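Local coordinates for protein enoyl-CoA hydratase, EchA3 (Mycobacterium marinum M, PDB 3R6H) that probably acts as a lyase of lipid metabolism, as a member of the enoyl-CoA hydratase/isomerase (crotonase) family, at residues K24-G29 and A54-V59; L28-Q33 and I78-G83; L113-D118 and E145-R150. All blocks are in the same frame, centred on the assembly; numbering follows the deposited sequence.

Overall arrangement
All three contacts belong to the crotonase fold of one chain. Interactions 1 and 2 start from the same loop and share Leu28 and Gly29; their centres lie about 14 Å apart. They also touch through Met32, whose CE is 3.7 Å from Asn26 OD1. Interaction 3 comes later in the chain, its centre about 18 Å from each of the others. Leu28 reaches it too, with its CD1 4.1 Å from Leu113 CD2. A bound potassium ion lies about 8 Å from the side chain of Met80 in interaction 2 and about 9 Å from that of Leu147 in interaction 3. Interaction 3 alone borders another subunit of the assembly, which has three chains.

Interaction 1 of 3, residues K24-G29 and A54-V59; sequences KVNVLG and AGNHRV
Asn26, Val59 and Lys24 bury the most surface where the loop 24-29 meets the loop 54-59. Both loops follow strands of the main sheet of the crotonase fold, 15-20 and 50-54. Val59 packs against Val25 with both methyls. Its CG2 lies 3.5 Å from Val25 O. Its CG1 meets Val25 CG1 at 3.9 Å, the two valines crossing obliquely. Val59 CG1 is anti to its own carbonyl carbon (chi1 -57°), which turns CG2 to the backbone of Val25.

The amides of Asn26 and Asn56 slide past each other in opposite directions, with planes 46° apart. Asn26 ND2 stands 3.4 Å from Asn56 N, but both are donors; Asn26 ND2 donates to Phe60 O instead, and weakly to Met20 O. Asn56 ND2 donates to Lys24 O at 3.2 Å, and also bonds Asp21 OD1. It meets Lys24 O from above the carbonyl plane, while Lys24 O lies close to the amide plane of Asn56.

Lys24 takes part through its backbone, since its CB points away from the other loop. Arg58 bends at chi3 and brings the edge of its guanidinium to Lys24 O. Arg58 NH2 bonds this oxygen at 2.9 Å, in the carbonyl plane and on a lone pair; the bond from NH1 is weak. Asn56 OD1 accepts from Arg58 N at 3.0 Å and from Val59 N at 2.9 Å. The bond to Arg58 N closes an Asx turn, and the further one to Val59 N completes an Asx motif. One asparagine therefore shapes its own loop with its oxygen and ties the other with its nitrogen. The gathering of donors on Lys24 O would probably polarise that carbonyl and fix the loop's path.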
# COMPACT_ATOMS: atom_id res chain seq x y z
N LYS A 24 -16.98 7.84 -30.18
CA LYS A 24 -17.31 8.76 -29.09
C LYS A 24 -16.33 8.56 -27.91
O LYS A 24 -15.14 8.74 -28.08
CB LYS A 24 -18.77 8.59 -28.69
CG LYS A 24 -19.72 8.84 -29.87
CD LYS A 24 -21.18 8.61 -29.49
CE LYS A 24 -22.05 8.93 -30.71
NZ LYS A 24 -23.42 8.37 -30.58
N VAL A 25 -16.84 8.15 -26.74
CA VAL A 25 -16.00 8.04 -25.54
C VAL A 25 -15.88 6.59 -25.03
O VAL A 25 -15.56 6.34 -23.86
CB VAL A 25 -16.44 9.04 -24.44
CG1 VAL A 25 -16.15 10.48 -24.91
CG2 VAL A 25 -17.91 8.86 -24.06
N ASN A 26 -16.07 5.63 -25.93
CA ASN A 26 -15.90 4.19 -25.65
C ASN A 26 -16.65 3.73 -24.40
O ASN A 26 -16.11 2.97 -23.58
CB ASN A 26 -14.40 3.82 -25.49
CG ASN A 26 -13.60 3.94 -26.78
OD1 ASN A 26 -14.15 3.83 -27.89
ND2 ASN A 26 -12.30 4.16 -26.64
N VAL A 27 -17.90 4.15 -24.25
CA VAL A 27 -18.69 3.67 -23.12
C VAL A 27 -18.79 2.15 -23.14
O VAL A 27 -18.93 1.52 -24.21
CB VAL A 27 -20.09 4.31 -23.01
CG1 VAL A 27 -19.97 5.84 -22.66
CG2 VAL A 27 -20.88 4.03 -24.23
N LEU A 28 -18.73 1.56 -21.95
CA LEU A 28 -18.74 0.13 -21.78
C LEU A 28 -20.17 -0.36 -21.57
O LEU A 28 -20.47 -0.99 -20.56
CB LEU A 28 -17.80 -0.27 -20.63
CG LEU A 28 -16.34 0.12 -20.92
CD1 LEU A 28 -15.44 0.27 -19.66
CD2 LEU A 28 -15.72 -0.88 -21.90
N GLY A 29 -21.04 -0.05 -22.54
CA GLY A 29 -22.39 -0.60 -22.60
C GLY A 29 -22.36 -2.01 -23.15
O GLY A 29 -21.29 -2.57 -23.43
N ALA A 54 -6.43 -1.05 -25.83
CA ALA A 54 -6.24 0.37 -26.09
C ALA A 54 -7.58 1.08 -26.25
O ALA A 54 -8.58 0.44 -26.59
CB ALA A 54 -5.38 0.61 -27.39
N GLY A 55 -7.58 2.39 -26.04
CA GLY A 55 -8.74 3.22 -26.32
C GLY A 55 -8.61 3.84 -27.70
O GLY A 55 -7.93 3.29 -28.58
N ASN A 56 -9.23 5.01 -27.85
CA ASN A 56 -9.13 5.76 -29.10
C ASN A 56 -8.27 7.00 -28.88
O ASN A 56 -7.56 7.12 -27.87
CB ASN A 56 -10.54 6.04 -29.71
CG ASN A 56 -11.40 6.96 -28.87
OD1 ASN A 56 -10.92 7.75 -28.03
ND2 ASN A 56 -12.73 6.90 -29.11
N HIS A 57 -8.28 7.93 -29.82
CA HIS A 57 -7.41 9.09 -29.69
C HIS A 57 -7.82 10.12 -28.66
O HIS A 57 -7.01 10.97 -28.29
CB HIS A 57 -7.15 9.75 -31.07
CG HIS A 57 -6.03 9.10 -31.79
ND1 HIS A 57 -6.17 7.87 -32.40
CD2 HIS A 57 -4.73 9.45 -31.92
CE1 HIS A 57 -5.00 7.51 -32.91
NE2 HIS A 57 -4.12 8.45 -32.64
N ARG A 58 -9.06 10.07 -28.20
CA ARG A 58 -9.53 11.06 -27.26
C ARG A 58 -9.72 10.55 -25.84
O ARG A 58 -9.68 11.35 -24.90
CB ARG A 58 -10.82 11.67 -27.77
CG ARG A 58 -10.52 12.57 -28.99
CD ARG A 58 -11.78 13.00 -29.71
NE ARG A 58 -12.49 11.85 -30.26
CZ ARG A 58 -13.50 11.21 -29.68
NH1 ARG A 58 -13.96 11.58 -28.48
NH2 ARG A 58 -14.04 10.16 -30.31
N VAL A 59 -9.94 9.24 -25.69
CA VAL A 59 -10.20 8.65 -24.36
C VAL A 59 -9.70 7.22 -24.30
O VAL A 59 -9.60 6.55 -25.31
CB VAL A 59 -11.73 8.57 -23.99
CG1 VAL A 59 -12.42 9.96 -24.04
CG2 VAL A 59 -12.48 7.55 -24.89

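Interaction 2 of 3, residues L28-Q33 and I78-G83; sequences LGPTMQ and IDMLRG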
# COMPACT_ATOMS: atom_id res chain seq x y z
N LEU A 28 -18.73 1.56 -21.95
CA LEU A 28 -18.74 0.13 -21.78
C LEU A 28 -20.17 -0.36 -21.57
O LEU A 28 -20.47 -0.99 -20.56
CB LEU A 28 -17.80 -0.27 -20.63
CG LEU A 28 -16.34 0.12 -20.92
CD1 LEU A 28 -15.44 0.27 -19.66
CD2 LEU A 28 -15.72 -0.88 -21.90
N GLY A 29 -21.04 -0.05 -22.54
CA GLY A 29 -22.39 -0.60 -22.60
C GLY A 29 -22.36 -2.01 -23.15
O GLY A 29 -21.29 -2.57 -23.43
N PRO A 30 -23.54 -2.61 -23.32
CA PRO A 30 -23.61 -3.99 -23.80
C PRO A 30 -22.96 -4.21 -25.16
O PRO A 30 -22.35 -5.26 -25.37
CB PRO A 30 -25.12 -4.28 -23.85
CG PRO A 30 -25.79 -2.99 -23.65
CD PRO A 30 -24.86 -2.06 -22.98
N THR A 31 -23.07 -3.24 -26.08
CA THR A 31 -22.46 -3.42 -27.41
C THR A 31 -20.91 -3.49 -27.32
O THR A 31 -20.28 -4.38 -27.90
CB THR A 31 -22.87 -2.32 -28.41
OG1 THR A 31 -24.29 -2.36 -28.62
CG2 THR A 31 -22.20 -2.57 -29.75
N MET A 32 -20.33 -2.54 -26.59
CA MET A 32 -18.88 -2.51 -26.42
C MET A 32 -18.41 -3.76 -25.66
O MET A 32 -17.40 -4.36 -26.01
CB MET A 32 -18.44 -1.23 -25.68
CG MET A 32 -16.90 -1.16 -25.45
SD MET A 32 -15.91 -1.05 -26.93
CE MET A 32 -15.98 0.74 -27.16
N GLN A 33 -19.12 -4.14 -24.60
CA GLN A 33 -18.75 -5.31 -23.82
C GLN A 33 -18.73 -6.57 -24.67
O GLN A 33 -17.83 -7.36 -24.56
CB GLN A 33 -19.65 -5.51 -22.60
CG GLN A 33 -19.45 -4.45 -21.53
CD GLN A 33 -20.32 -4.67 -20.32
OE1 GLN A 33 -20.75 -5.80 -20.05
NE2 GLN A 33 -20.59 -3.59 -19.57
N ILE A 78 -28.30 -4.01 -14.34
CA ILE A 78 -27.64 -5.13 -13.67
C ILE A 78 -26.76 -5.92 -14.64
O ILE A 78 -25.63 -6.27 -14.30
CB ILE A 78 -28.66 -6.08 -13.03
CG1 ILE A 78 -29.33 -5.41 -11.83
CG2 ILE A 78 -28.02 -7.37 -12.57
CD1 ILE A 78 -30.59 -6.14 -11.40
N ASP A 79 -27.27 -6.20 -15.83
CA ASP A 79 -26.50 -6.98 -16.81
C ASP A 79 -25.25 -6.22 -17.29
O ASP A 79 -24.19 -6.83 -17.53
CB ASP A 79 -27.36 -7.36 -18.02
CG ASP A 79 -28.43 -8.41 -17.68
OD1 ASP A 79 -28.42 -8.94 -16.54
OD2 ASP A 79 -29.27 -8.70 -18.55
N MET A 80 -25.37 -4.91 -17.43
CA MET A 80 -24.25 -4.09 -17.88
C MET A 80 -23.21 -4.04 -16.77
O MET A 80 -22.01 -4.19 -17.03
CB MET A 80 -24.74 -2.67 -18.22
CG MET A 80 -23.64 -1.75 -18.74
SD MET A 80 -24.06 -0.03 -19.06
CE MET A 80 -24.66 0.54 -17.48
N LEU A 81 -23.66 -3.86 -15.53
CA LEU A 81 -22.74 -3.86 -14.38
C LEU A 81 -22.02 -5.19 -14.24
O LEU A 81 -20.79 -5.23 -14.12
CB LEU A 81 -23.48 -3.56 -13.08
CG LEU A 81 -24.02 -2.14 -12.98
CD1 LEU A 81 -25.21 -2.09 -12.00
CD2 LEU A 81 -22.90 -1.20 -12.55
N ARG A 82 -22.77 -6.28 -14.24
CA ARG A 82 -22.17 -7.59 -14.16
C ARG A 82 -21.12 -7.83 -15.26
O ARG A 82 -20.03 -8.33 -14.99
CB ARG A 82 -23.24 -8.67 -14.23
CG ARG A 82 -22.73 -10.07 -14.09
CD ARG A 82 -23.75 -11.13 -14.46
NE ARG A 82 -25.02 -10.98 -13.75
CZ ARG A 82 -26.20 -10.65 -14.31
NH1 ARG A 82 -26.30 -10.40 -15.62
NH2 ARG A 82 -27.29 -10.57 -13.55
N GLY A 83 -21.48 -7.48 -16.49
CA GLY A 83 -20.61 -7.70 -17.63
C GLY A 83 -19.34 -6.88 -17.56
O GLY A 83 -18.29 -7.33 -18.02
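The start of helix 30-46 lies beside helix 75-92, with the CA atoms of Pro30 and Met80 6.0 Å apart and those of Gln33 and Gly83 6.9 Å apart. This is helix packing within the crotonase fold, and Gly29 is the N-cap residue of the first helix. Gln33 and Met80 carry the contact, their side chains crossing at about a right angle. Gln33 is extended beyond CG (chi2 -179°), which carries its amide over to the second helix. There NE2 donates to Met80 O at 3.0 Å, nearly straight at 167°, with the acceptor in the amide plane. The same nitrogen donates to Leu28 O at 2.8 Å, from above that carbonyl plane. Two carbonyls thus hold NE2 and fix the rotation of the amide.

Met80 lies against the same Leu28 carbonyl and the start of the helix. Its CG lies 3.7 Å from Leu28 O, and its SD reaches Gly29 CA at 4.0 Å. Beyond the two segments, Met80 also packs on Val68 and Leu69 of helix 66-69. Gly83 has no side chain, and the other end of the amide comes close to its backbone: Gln33 OE1 sits 3.1 Å from Gly83 C.

Interaction 3 of 3, residues L113-D118 and E145-R150; sequences LLCSGD and EVLKLR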
# COMPACT_ATOMS: atom_id res chain seq x y z
N LEU A 113 -11.41 -0.78 -15.61
CA LEU A 113 -10.84 -1.53 -16.73
C LEU A 113 -9.31 -1.30 -16.81
O LEU A 113 -8.55 -2.26 -16.97
CB LEU A 113 -11.56 -1.17 -18.05
CG LEU A 113 -11.11 -1.94 -19.29
CD1 LEU A 113 -11.40 -3.40 -19.05
CD2 LEU A 113 -11.83 -1.44 -20.57
N LEU A 114 -8.89 -0.03 -16.70
CA LEU A 114 -7.47 0.34 -16.71
C LEU A 114 -6.71 -0.46 -15.63
O LEU A 114 -5.64 -1.00 -15.87
CB LEU A 114 -7.32 1.86 -16.48
CG LEU A 114 -5.93 2.37 -16.16
CD1 LEU A 114 -5.02 2.15 -17.39
CD2 LEU A 114 -6.05 3.86 -15.74
N CYS A 115 -7.32 -0.56 -14.44
CA CYS A 115 -6.73 -1.29 -13.30
C CYS A 115 -6.81 -2.83 -13.42
O CYS A 115 -6.38 -3.56 -12.50
CB CYS A 115 -7.43 -0.87 -12.03
SG CYS A 115 -6.97 0.78 -11.47
N SER A 116 -7.34 -3.33 -14.54
CA SER A 116 -7.53 -4.76 -14.74
C SER A 116 -6.42 -5.43 -15.55
O SER A 116 -6.49 -6.63 -15.74
CB SER A 116 -8.91 -5.05 -15.38
OG SER A 116 -9.97 -4.47 -14.61
N GLY A 117 -5.40 -4.67 -15.98
CA GLY A 117 -4.25 -5.23 -16.69
C GLY A 117 -2.99 -5.30 -15.85
O GLY A 117 -2.88 -4.67 -14.78
N ASP A 118 -1.98 -5.99 -16.38
CA ASP A 118 -0.72 -6.18 -15.63
C ASP A 118 0.20 -4.96 -15.64
O ASP A 118 0.94 -4.73 -14.67
CB ASP A 118 0.02 -7.39 -16.18
CG ASP A 118 -0.76 -8.67 -16.00
OD1 ASP A 118 -0.82 -9.17 -14.86
OD2 ASP A 118 -1.39 -9.14 -16.98
N GLU A 145 -12.89 -3.55 -4.99
CA GLU A 145 -11.83 -4.57 -4.88
C GLU A 145 -10.76 -4.37 -5.97
O GLU A 145 -9.57 -4.57 -5.73
CB GLU A 145 -12.44 -5.97 -4.96
CG GLU A 145 -13.33 -6.32 -3.76
CD GLU A 145 -12.61 -6.61 -2.49
OE1 GLU A 145 -11.37 -6.84 -2.49
OE2 GLU A 145 -13.29 -6.59 -1.42
N VAL A 146 -11.19 -3.99 -7.16
CA VAL A 146 -10.28 -3.67 -8.25
C VAL A 146 -9.37 -2.49 -7.87
O VAL A 146 -8.14 -2.57 -8.01
CB VAL A 146 -11.03 -3.36 -9.56
CG1 VAL A 146 -10.11 -2.76 -10.60
CG2 VAL A 146 -11.73 -4.65 -10.14
N LEU A 147 -9.97 -1.43 -7.30
CA LEU A 147 -9.18 -0.29 -6.83
C LEU A 147 -8.22 -0.70 -5.71
O LEU A 147 -7.06 -0.32 -5.72
CB LEU A 147 -10.06 0.87 -6.38
CG LEU A 147 -10.92 1.56 -7.43
CD1 LEU A 147 -11.78 2.60 -6.73
CD2 LEU A 147 -10.07 2.17 -8.57
N LYS A 148 -8.72 -1.48 -4.75
CA LYS A 148 -7.92 -1.82 -3.56
C LYS A 148 -6.72 -2.66 -3.96
O LYS A 148 -5.67 -2.58 -3.33
CB LYS A 148 -8.76 -2.62 -2.58
CG LYS A 148 -8.14 -2.67 -1.18
CD LYS A 148 -9.05 -3.33 -0.20
CE LYS A 148 -8.94 -4.82 -0.26
NZ LYS A 148 -9.51 -5.46 1.01
N LEU A 149 -6.85 -3.44 -5.03
CA LEU A 149 -5.75 -4.26 -5.49
C LEU A 149 -4.55 -3.44 -5.97
O LEU A 149 -3.41 -3.95 -5.94
CB LEU A 149 -6.20 -5.18 -6.65
CG LEU A 149 -5.23 -6.25 -7.13
CD1 LEU A 149 -4.90 -7.32 -6.09
CD2 LEU A 149 -5.90 -6.92 -8.38
N ARG A 150 -4.79 -2.23 -6.49
CA ARG A 150 -3.74 -1.43 -7.16
C ARG A 150 -3.36 -0.13 -6.47
O ARG A 150 -2.22 0.28 -6.50
CB ARG A 150 -4.09 -1.13 -8.62
CG ARG A 150 -4.53 -2.30 -9.45
CD ARG A 150 -3.54 -3.42 -9.45
NE ARG A 150 -2.44 -3.29 -10.41
CZ ARG A 150 -2.49 -3.66 -11.69
NH1 ARG A 150 -1.41 -3.62 -12.45
NH2 ARG A 150 -3.62 -4.12 -12.21
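Arg150 and Gly117 make the polar part of the contact. The guanidinium grips Gly117 O end-on with two nitrogens, NH2 at 2.7 Å and NH1 at 2.9 Å. Both bonds lie in the guanidinium plane. NH2 also makes a weak bond to Cys115 O at 2.8 Å, at the edge of the group. Bends at chi2 (-55°) and chi3 (-83°) fold the chain back to reach these carbonyls. They belong to a type I turn, Leu114 to Gly117; one side chain holds the last carbonyl of the turn firmly and that of Cys115 weakly.

The apolar part centres on Cys115. Its CB packs on Val146 CG1 at 3.6 Å and on Arg150 CG at 4.1 Å. Leu147 CD2 approaches Cys115 SG more loosely, at 4.5 Å.

In the crotonase fold the contact joins the turn leading from helix 109-114 into strand 119-122 to helix 141-150. It is buried between several elements. Val146 and Leu149 lean on helix 214-225, Ser116 on helix 75-92, and Arg150 on Arg120 of strand 119-122. At the subunit boundary, Asp118 O and Arg150 O bond Gln158 NE2 and Ser154 OG of a neighbouring subunit.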